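Putative xylanase (Bacteroides fragilis, PDB 2P1G) is of unknown function but may hydrolyse glycosidic bonds, possibly in xylan breakdown. Local coordinates at residues Ile178-Asn183 and Ser222-Asp227. Numbering follows the deposited sequence.
Sequences IALTTN and SQMLKD
L180 meets L225 and M224 through methyl groups alone: no ring, amide or carboxylate offers a face or an edge here, and no flat group takes part. Both methyls of L180 take the same methyl of L225. CD2 of L180 lies 3.7 Å from CD2 of L225, in van der Waals contact, and CD1 of L180 follows at 4.1 Å from that same L225 CD2. The two leucines cross at a slant. L180 leaves the strand heading for the helix. L225 starts out along the flank of its helix; its CD1 continues the chain, anti to CA (chi2 168°), and CD2 is the branch that turns to the strand. M224, one residue earlier, comes at L180 CD1 from another side, roughly at right angles to L225. Its chain is extended as far as SD, and the final torsion (chi3 46°) folds CE back, 4.2 Å from L180 CD1, a looser touch. Strand and helix backbones stay well apart, L180 CA and L225 CA being 7.8 Å from each other.

Around this trio the apolar surface continues. L221, on the same helix, touches both I178 and L180, I234 of strand 231-238 lies against L180, and L164 packs on L225. The helix backbone is held by its own i to i+4 hydrogen bonds, such as K226 N to S222 O at 2.9 Å, while the carbonyl oxygen of L225 accepts from K161 NZ. What results is a short helix laid on one face of an antiparallel sheet: helix 221-226 belongs to the connection between strands 213-216 and 231-238, and its leucines close over strand 177-182, the antiparallel neighbour of 231-238.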
loop_
_atom_site.group_PDB
_atom_site.type_symbol
_atom_site.label_atom_id
_atom_site.label_comp_id
_atom_site.label_asym_id
_atom_site.label_seq_id
_atom_site.Cartn_x
_atom_site.Cartn_y
_atom_site.Cartn_z
ATOM N N ILE A 178 3.200 -6.822 -0.215
ATOM C CA ILE A 178 2.946 -7.248 1.153
ATOM C C ILE A 178 2.401 -6.052 1.896
ATOM O O ILE A 178 3.075 -5.014 1.978
ATOM C CB ILE A 178 4.253 -7.669 1.881
ATOM C CG1 ILE A 178 4.968 -8.814 1.143
ATOM C CG2 ILE A 178 3.965 -8.059 3.357
ATOM C CD1 ILE A 178 4.139 -10.077 0.979
ATOM N N ALA A 179 1.193 -6.188 2.420
ATOM C CA ALA A 179 0.638 -5.157 3.329
ATOM C C ALA A 179 0.724 -5.633 4.773
ATOM O O ALA A 179 0.233 -6.717 5.118
ATOM C CB ALA A 179 -0.823 -4.830 2.967
ATOM N N LEU A 180 1.335 -4.814 5.623
ATOM C CA LEU A 180 1.533 -5.164 7.028
ATOM C C LEU A 180 0.314 -4.665 7.803
ATOM O O LEU A 180 0.072 -3.442 7.880
ATOM C CB LEU A 180 2.781 -4.478 7.564
ATOM C CG LEU A 180 4.144 -4.839 6.967
ATOM C CD1 LEU A 180 5.231 -4.467 7.951
ATOM C CD2 LEU A 180 4.264 -6.279 6.622
ATOM N N THR A 181 -0.425 -5.605 8.370
ATOM C CA THR A 181 -1.684 -5.335 9.058
ATOM C C THR A 181 -1.385 -4.908 10.481
ATOM O O THR A 181 -0.367 -5.301 11.053
ATOM C CB THR A 181 -2.665 -6.557 9.042
ATOM O OG1 THR A 181 -2.036 -7.707 9.612
ATOM C CG2 THR A 181 -3.078 -6.894 7.616
ATOM N N THR A 182 -2.289 -4.099 11.035
ATOM C CA THR A 182 -2.073 -3.466 12.331
ATOM C C THR A 182 -3.366 -3.487 13.145
ATOM O O THR A 182 -4.465 -3.563 12.576
ATOM C CB THR A 182 -1.549 -1.991 12.179
ATOM O OG1 THR A 182 -1.329 -1.411 13.474
ATOM C CG2 THR A 182 -2.558 -1.083 11.405
ATOM N N ASN A 183 -3.222 -3.440 14.473
ATOM C CA ASN A 183 -4.386 -3.313 15.356
ATOM C C ASN A 183 -4.433 -1.942 15.989
ATOM O O ASN A 183 -5.183 -1.709 16.943
ATOM C CB ASN A 183 -4.369 -4.403 16.436
ATOM C CG ASN A 183 -3.097 -4.403 17.255
ATOM O OD1 ASN A 183 -2.349 -3.404 17.312
ATOM N ND2 ASN A 183 -2.872 -5.517 17.968
ATOM N N SER A 222 9.420 -11.565 8.890
ATOM C CA SER A 222 8.855 -12.150 10.100
ATOM C C SER A 222 9.366 -11.450 11.363
ATOM O O SER A 222 8.599 -11.252 12.314
ATOM C CB SER A 222 9.125 -13.661 10.156
ATOM O OG SER A 222 10.521 -13.912 10.201
ATOM N N GLN A 223 10.631 -11.025 11.344
ATOM C CA GLN A 223 11.216 -10.326 12.489
ATOM C C GLN A 223 10.709 -8.884 12.575
ATOM O O GLN A 223 10.433 -8.401 13.674
ATOM C CB GLN A 223 12.741 -10.360 12.456
ATOM C CG GLN A 223 13.379 -9.856 13.759
ATOM C CD GLN A 223 14.887 -9.960 13.760
ATOM O OE1 GLN A 223 15.453 -11.064 13.738
ATOM N NE2 GLN A 223 15.559 -8.808 13.798
ATOM N N MET A 224 10.568 -8.213 11.430
ATOM C CA MET A 224 9.961 -6.865 11.383
ATOM C C MET A 224 8.583 -6.890 12.058
ATOM O O MET A 224 8.235 -5.989 12.833
ATOM C CB MET A 224 9.791 -6.358 9.934
ATOM C CG MET A 224 11.069 -6.099 9.139
ATOM S SD MET A 224 10.749 -5.618 7.397
ATOM C CE MET A 224 9.451 -4.409 7.616
ATOM N N LEU A 225 7.799 -7.923 11.762
ATOM C CA LEU A 225 6.460 -8.059 12.313
ATOM C C LEU A 225 6.478 -8.392 13.792
ATOM O O LEU A 225 5.760 -7.772 14.586
ATOM C CB LEU A 225 5.691 -9.159 11.569
ATOM C CG LEU A 225 5.402 -8.940 10.083
ATOM C CD1 LEU A 225 4.908 -10.235 9.480
ATOM C CD2 LEU A 225 4.278 -7.914 9.979
ATOM N N LYS A 226 7.276 -9.397 14.151
ATOM C CA LYS A 226 7.324 -9.864 15.536
ATOM C C LYS A 226 7.928 -8.808 16.473
ATOM O O LYS A 226 7.636 -8.794 17.666
ATOM C CB LYS A 226 8.055 -11.215 15.628
ATOM C CG LYS A 226 7.237 -12.374 14.991
ATOM C CD LYS A 226 7.975 -13.719 14.942
ATOM C CE LYS A 226 7.090 -14.788 14.235
ATOM N NZ LYS A 226 7.666 -16.208 14.254
ATOM N N ASP A 227 8.727 -7.904 15.920
ATOM C CA ASP A 227 9.354 -6.850 16.716
ATOM C C ASP A 227 8.373 -5.759 17.167
ATOM O O ASP A 227 8.647 -5.033 18.128
ATOM C CB ASP A 227 10.495 -6.199 15.930
ATOM C CG ASP A 227 11.817 -6.968 16.041
ATOM O OD1 ASP A 227 11.925 -7.923 16.844
ATOM O OD2 ASP A 227 12.761 -6.610 15.294
#